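Local coordinates for protein OxyR (Porphyromonas gingivalis, PDB 3HO7) that probably acts as a redox-sensitive, DNA-binding transcriptional activator of the LysR family, represented here by its regulatory domain, at residues L86-R91 against P171-L176; E93-Q98 against Q156-I161. All blocks are in the same frame, centred on the assembly; numbering follows the deposited sequence.

Contact 1 of 2, residues L86-R91 against P171-L176; sequences LGYVSR and PSQKEL
Leu176 packs against two flat groups at once, the ring of Tyr88 and the guanidinium of Arg91. Its CB lies over one face of the tyrosine ring in a CH-pi contact, 4.2 Å from the centroid and 26° off the normal, while CD1 stands 3.9 Å from Tyr88 CZ. The other methyl, CD2, lies over one face of the guanidinium, displaced toward its rim, and touches Arg91 CG at 3.7 Å. At the guanidinium edge sits Glu175: Arg91 NH2 gives a straight bond of 2.6 Å to Glu175 OE1, within the guanidinium plane, and NH1 adds a weak second one to the same oxygen. The two planes stand 76° apart, so the salt bridge is carried by one carboxylate oxygen rather than by a paired, two-oxygen fork. An arginine chain extended from CG to NE spans the distance along the exposed side. Ser172 OG lies near the same edge, 3.0 Å from Arg91 NH2.

Behind this side-chain packing, Val89 N donates to Leu176 O at 2.9 Å, with an N-H...O angle of 171°. Tyr88 turns its side chain away from its own backbone N, which brings the hydroxyl beside the aliphatic part of Gln173, OH to CB 3.3 Å. The hydroxyl and Gln173 NE2 both bond to Glu153 OE2, at the end of helix 145-153, which also packs on Tyr88 through Met149 and Val152, while Gln173 OE1 accepts from the backbone N of Ser170. In this LysR-type regulatory domain, of periplasmic-binding-protein fold, the short helix 171-174 is thereby laid against the end of strand 75-89, just before the chain enters strand 177-178; Gly87 pairs there with Arg178, and on its other edge strand 75-89 pairs antiparallel with strand 158-162.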
loop_
_atom_site.group_PDB
_atom_site.type_symbol
_atom_site.label_atom_id
_atom_site.label_comp_id
_atom_site.label_asym_id
_atom_site.label_seq_id
_atom_site.Cartn_x
_atom_site.Cartn_y
_atom_site.Cartn_z
ATOM N N LEU A 86 -9.419 -5.440 13.332
ATOM C CA LEU A 86 -9.072 -6.750 13.858
ATOM C C LEU A 86 -7.581 -6.824 14.128
ATOM O O LEU A 86 -6.776 -6.231 13.409
ATOM C CB LEU A 86 -9.485 -7.862 12.889
ATOM C CG LEU A 86 -10.983 -8.097 12.669
ATOM C CD1 LEU A 86 -11.193 -9.262 11.715
ATOM C CD2 LEU A 86 -11.690 -8.346 13.990
ATOM N N GLY A 87 -7.221 -7.541 15.186
ATOM C CA GLY A 87 -5.825 -7.796 15.482
ATOM C C GLY A 87 -5.222 -8.725 14.449
ATOM O O GLY A 87 -5.830 -9.719 14.052
ATOM N N TYR A 88 -4.023 -8.386 13.996
ATOM C CA TYR A 88 -3.274 -9.254 13.114
ATOM C C TYR A 88 -2.009 -9.579 13.894
ATOM O O TYR A 88 -1.132 -8.733 14.043
ATOM C CB TYR A 88 -2.967 -8.527 11.803
ATOM C CG TYR A 88 -2.730 -9.425 10.609
ATOM C CD1 TYR A 88 -3.657 -10.392 10.243
ATOM C CD2 TYR A 88 -1.591 -9.281 9.828
ATOM C CE1 TYR A 88 -3.445 -11.210 9.141
ATOM C CE2 TYR A 88 -1.368 -10.087 8.729
ATOM C CZ TYR A 88 -2.298 -11.049 8.387
ATOM O OH TYR A 88 -2.070 -11.845 7.291
ATOM N N VAL A 89 -1.940 -10.796 14.420
ATOM C CA VAL A 89 -0.924 -11.156 15.404
ATOM C C VAL A 89 0.049 -12.193 14.856
ATOM O O VAL A 89 -0.362 -13.263 14.423
ATOM C CB VAL A 89 -1.580 -11.729 16.677
ATOM C CG1 VAL A 89 -0.533 -11.966 17.758
ATOM C CG2 VAL A 89 -2.677 -10.799 17.176
ATOM N N SER A 90 1.343 -11.884 14.893
ATOM C CA SER A 90 2.346 -12.815 14.389
ATOM C C SER A 90 2.388 -14.063 15.262
ATOM O O SER A 90 2.043 -14.017 16.441
ATOM C CB SER A 90 3.729 -12.167 14.351
ATOM O OG SER A 90 4.521 -12.617 15.436
ATOM N N ARG A 91 2.824 -15.173 14.679
ATOM C CA ARG A 91 2.882 -16.443 15.391
ATOM C C ARG A 91 3.930 -16.422 16.506
ATOM O O ARG A 91 3.993 -17.339 17.327
ATOM C CB ARG A 91 3.157 -17.583 14.405
ATOM C CG ARG A 91 2.160 -17.640 13.256
ATOM C CD ARG A 91 2.604 -18.600 12.167
ATOM N NE ARG A 91 1.714 -18.546 11.011
ATOM C CZ ARG A 91 0.614 -19.278 10.885
ATOM N NH1 ARG A 91 0.270 -20.131 11.842
ATOM N NH2 ARG A 91 -0.140 -19.162 9.800
ATOM N N PRO A 171 -5.881 -18.973 3.908
ATOM C CA PRO A 171 -6.054 -19.786 5.104
ATOM C C PRO A 171 -4.989 -19.475 6.149
ATOM O O PRO A 171 -5.304 -19.334 7.328
ATOM C CB PRO A 171 -5.872 -21.207 4.578
ATOM C CG PRO A 171 -6.358 -21.140 3.177
ATOM C CD PRO A 171 -6.010 -19.766 2.673
ATOM N N SER A 172 -3.740 -19.364 5.711
ATOM C CA SER A 172 -2.629 -19.117 6.627
ATOM C C SER A 172 -2.705 -17.732 7.261
ATOM O O SER A 172 -2.407 -17.563 8.447
ATOM C CB SER A 172 -1.294 -19.287 5.903
ATOM O OG SER A 172 -0.214 -19.208 6.814
ATOM N N GLN A 173 -3.095 -16.739 6.467
ATOM C CA GLN A 173 -3.236 -15.375 6.958
ATOM C C GLN A 173 -4.363 -15.266 7.973
ATOM O O GLN A 173 -4.235 -14.570 8.977
ATOM C CB GLN A 173 -3.521 -14.418 5.803
ATOM C CG GLN A 173 -2.362 -14.187 4.858
ATOM C CD GLN A 173 -2.753 -13.285 3.705
ATOM O OE1 GLN A 173 -3.760 -13.517 3.035
ATOM N NE2 GLN A 173 -1.961 -12.245 3.470
ATOM N N LYS A 174 -5.473 -15.948 7.704
ATOM C CA LYS A 174 -6.634 -15.867 8.582
ATOM C C LYS A 174 -6.303 -16.332 9.998
ATOM O O LYS A 174 -6.874 -15.840 10.969
ATOM C CB LYS A 174 -7.809 -16.662 8.008
ATOM C CG LYS A 174 -8.538 -15.957 6.871
ATOM C CD LYS A 174 -9.742 -16.764 6.391
ATOM C CE LYS A 174 -10.483 -16.046 5.271
ATOM N NZ LYS A 174 -11.619 -16.853 4.739
ATOM N N GLU A 175 -5.369 -17.272 10.105
ATOM C CA GLU A 175 -4.937 -17.789 11.401
ATOM C C GLU A 175 -4.363 -16.702 12.306
ATOM O O GLU A 175 -4.375 -16.837 13.531
ATOM C CB GLU A 175 -3.893 -18.893 11.212
ATOM C CG GLU A 175 -4.452 -20.183 10.634
ATOM C CD GLU A 175 -3.364 -21.172 10.275
ATOM O OE1 GLU A 175 -2.225 -20.734 10.003
ATOM O OE2 GLU A 175 -3.647 -22.388 10.258
ATOM N N LEU A 176 -3.852 -15.635 11.702
ATOM C CA LEU A 176 -3.220 -14.566 12.469
ATOM C C LEU A 176 -4.254 -13.598 13.020
ATOM O O LEU A 176 -3.945 -12.771 13.872
ATOM C CB LEU A 176 -2.205 -13.807 11.608
ATOM C CG LEU A 176 -1.206 -14.653 10.820
ATOM C CD1 LEU A 176 -0.178 -13.754 10.140
ATOM C CD2 LEU A 176 -0.525 -15.671 11.726
#

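Contact 2 of 2, residues E93-Q98 against Q156-I161; sequences EPLFEQ and QGITFI
Glu93 reaches across to the start of strand 158-162, where its carboxylate settles beside Gly157 and its CG lies against Ile158. This is the close part of the contact. Glu93 CG is 3.7 Å from Ile158 CG1, the two side chains running past one another in opposite directions, and Glu93 CD comes to 3.7 Å from Gly157 CA. Chi1 (-39°) brings CG to the isoleucine, and a bend at chi2 (-55°) turns the carboxylate back to the glycine backbone. There Gly157 N gives a weak bond to Glu93 OE2, 3.0 Å long but with an N-H...O angle of only 120°.

The looser part is apolar. Leu95, on the 3-10 turn 94-97, crosses Ile158 at about a right angle, and its CD1 stays 4.2 Å from Ile158 CD1. Leu95 packs also on Arg102 and Glu105 in the following loop. The turn itself is closed by local backbone bonds, among them Phe96 N to Glu93 O at 2.8 Å. At the other end, toward the dimer partner, Gln156 is partly exposed and its CB points away from Glu93; its NE2 bonds to the carbonyl of Pro27 of the second subunit.

The bond to Gly157 is poorly aligned, and the buried carboxylate has stronger partners: OE2 is hydrogen-bonded to Ser90 OG, and OE1 forms a salt bridge with Arg110. That positive charge would probably stabilise the ionised glutamate, which thus ties the loop after strand 75-89 to the beginning of strand 158-162.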
loop_
_atom_site.group_PDB
_atom_site.type_symbol
_atom_site.label_atom_id
_atom_site.label_comp_id
_atom_site.label_asym_id
_atom_site.label_seq_id
_atom_site.Cartn_x
_atom_site.Cartn_y
_atom_site.Cartn_z
ATOM N N GLU A 93 4.241 -13.799 18.687
ATOM C CA GLU A 93 3.760 -12.998 19.808
ATOM C C GLU A 93 3.078 -13.868 20.858
ATOM O O GLU A 93 2.304 -14.761 20.519
ATOM C CB GLU A 93 2.792 -11.917 19.323
ATOM C CG GLU A 93 3.194 -11.267 18.007
ATOM C CD GLU A 93 4.599 -10.700 18.037
ATOM O OE1 GLU A 93 4.935 -9.974 19.000
ATOM O OE2 GLU A 93 5.370 -10.977 17.093
ATOM N N PRO A 94 3.374 -13.613 22.141
ATOM C CA PRO A 94 2.711 -14.343 23.216
ATOM C C PRO A 94 1.192 -14.269 23.076
ATOM O O PRO A 94 0.492 -15.220 23.422
ATOM C CB PRO A 94 3.165 -13.599 24.473
ATOM C CG PRO A 94 4.492 -13.027 24.107
ATOM C CD PRO A 94 4.416 -12.699 22.642
ATOM N N LEU A 95 0.695 -13.146 22.565
ATOM C CA LEU A 95 -0.742 -12.955 22.386
ATOM C C LEU A 95 -1.345 -13.902 21.356
ATOM O O LEU A 95 -2.565 -14.005 21.245
ATOM C CB LEU A 95 -1.057 -11.506 22.007
ATOM C CG LEU A 95 -1.481 -10.602 23.165
ATOM C CD1 LEU A 95 -1.661 -9.165 22.698
ATOM C CD2 LEU A 95 -2.765 -11.126 23.793
ATOM N N PHE A 96 -0.497 -14.590 20.602
ATOM C CA PHE A 96 -0.999 -15.510 19.586
ATOM C C PHE A 96 -1.768 -16.664 20.223
ATOM O O PHE A 96 -2.710 -17.192 19.636
ATOM C CB PHE A 96 0.141 -16.044 18.713
ATOM C CG PHE A 96 -0.329 -16.808 17.506
ATOM C CD1 PHE A 96 -0.693 -16.144 16.347
ATOM C CD2 PHE A 96 -0.405 -18.191 17.531
ATOM C CE1 PHE A 96 -1.127 -16.842 15.236
ATOM C CE2 PHE A 96 -0.833 -18.896 16.423
ATOM C CZ PHE A 96 -1.196 -18.216 15.272
ATOM N N GLU A 97 -1.370 -17.051 21.432
ATOM C CA GLU A 97 -2.009 -18.176 22.108
ATOM C C GLU A 97 -3.359 -17.787 22.709
ATOM O O GLU A 97 -4.105 -18.642 23.188
ATOM C CB GLU A 97 -1.085 -18.769 23.179
ATOM C CG GLU A 97 -0.792 -17.837 24.341
ATOM C CD GLU A 97 -0.031 -18.523 25.460
ATOM O OE1 GLU A 97 0.991 -19.187 25.176
ATOM O OE2 GLU A 97 -0.455 -18.397 26.628
ATOM N N GLN A 98 -3.674 -16.496 22.672
ATOM C CA GLN A 98 -4.961 -16.014 23.161
ATOM C C GLN A 98 -5.965 -15.902 22.018
ATOM O O GLN A 98 -5.584 -15.775 20.854
ATOM C CB GLN A 98 -4.812 -14.666 23.870
ATOM C CG GLN A 98 -3.900 -14.707 25.093
ATOM C CD GLN A 98 -4.366 -15.698 26.144
ATOM O OE1 GLN A 98 -3.628 -16.026 27.077
ATOM N NE2 GLN A 98 -5.592 -16.185 25.998
ATOM N N GLN A 156 7.126 -10.818 12.868
ATOM C CA GLN A 156 7.515 -9.633 13.608
ATOM C C GLN A 156 6.319 -8.757 13.958
ATOM O O GLN A 156 5.736 -8.106 13.099
ATOM C CB GLN A 156 8.514 -8.822 12.780
ATOM C CG GLN A 156 9.581 -9.665 12.097
ATOM C CD GLN A 156 10.429 -8.867 11.124
ATOM O OE1 GLN A 156 10.718 -7.694 11.350
ATOM N NE2 GLN A 156 10.833 -9.504 10.033
ATOM N N GLY A 157 6.014 -8.690 15.247
ATOM C CA GLY A 157 4.987 -7.805 15.752
ATOM C C GLY A 157 3.514 -8.087 15.523
ATOM O O GLY A 157 3.081 -9.187 15.182
ATOM N N ILE A 158 2.752 -7.023 15.730
ATOM C CA ILE A 158 1.310 -6.974 15.618
ATOM C C ILE A 158 0.863 -5.695 14.926
ATOM O O ILE A 158 1.538 -4.669 14.992
ATOM C CB ILE A 158 0.663 -7.017 17.016
ATOM C CG1 ILE A 158 0.844 -8.399 17.650
ATOM C CG2 ILE A 158 -0.800 -6.609 16.942
ATOM C CD1 ILE A 158 0.182 -8.547 19.007
ATOM N N THR A 159 -0.292 -5.776 14.273
ATOM C CA THR A 159 -0.905 -4.636 13.605
ATOM C C THR A 159 -2.415 -4.843 13.558
ATOM O O THR A 159 -2.917 -5.883 13.985
ATOM C CB THR A 159 -0.371 -4.463 12.173
ATOM O OG1 THR A 159 -0.744 -3.172 11.674
ATOM C CG2 THR A 159 -0.937 -5.538 11.259
ATOM N N PHE A 160 -3.138 -3.854 13.043
ATOM C CA PHE A 160 -4.590 -3.945 12.958
ATOM C C PHE A 160 -5.073 -3.859 11.515
ATOM O O PHE A 160 -4.668 -2.969 10.768
ATOM C CB PHE A 160 -5.239 -2.866 13.824
ATOM C CG PHE A 160 -4.910 -2.996 15.284
ATOM C CD1 PHE A 160 -5.209 -4.163 15.969
ATOM C CD2 PHE A 160 -4.303 -1.958 15.970
ATOM C CE1 PHE A 160 -4.905 -4.295 17.316
ATOM C CE2 PHE A 160 -3.998 -2.084 17.318
ATOM C CZ PHE A 160 -4.298 -3.255 17.990
ATOM N N ILE A 161 -5.934 -4.791 11.123
ATOM C CA ILE A 161 -6.438 -4.824 9.752
ATOM C C ILE A 161 -7.951 -4.637 9.695
ATOM O O ILE A 161 -8.658 -4.957 10.646
ATOM C CB ILE A 161 -6.053 -6.130 9.030
ATOM C CG1 ILE A 161 -6.665 -7.341 9.730
ATOM C CG2 ILE A 161 -4.539 -6.273 8.964
ATOM C CD1 ILE A 161 -6.501 -8.635 8.953
#

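How the contacts relate
Both contacts gather about the end of strand 75-89, their centres about 8 Å apart, and contact 2 is nested along the chain within the loop that contact 1 closes. Strand 158-162 of contact 2 pairs directly with the strand of contact 1: Tyr88 N lies 2.7 Å from Thr159 O, and Leu86 O 2.8 Å from Ile161 N. Contact 1 is mixed, a buried leucine and tyrosine flanked by an exposed salt bridge. Contact 2 is smaller and almost wholly buried, and its acidic group is satisfied internally. The ring of Phe96 adds a second junction, its CD1 packing 3.5 Å from Val89 O.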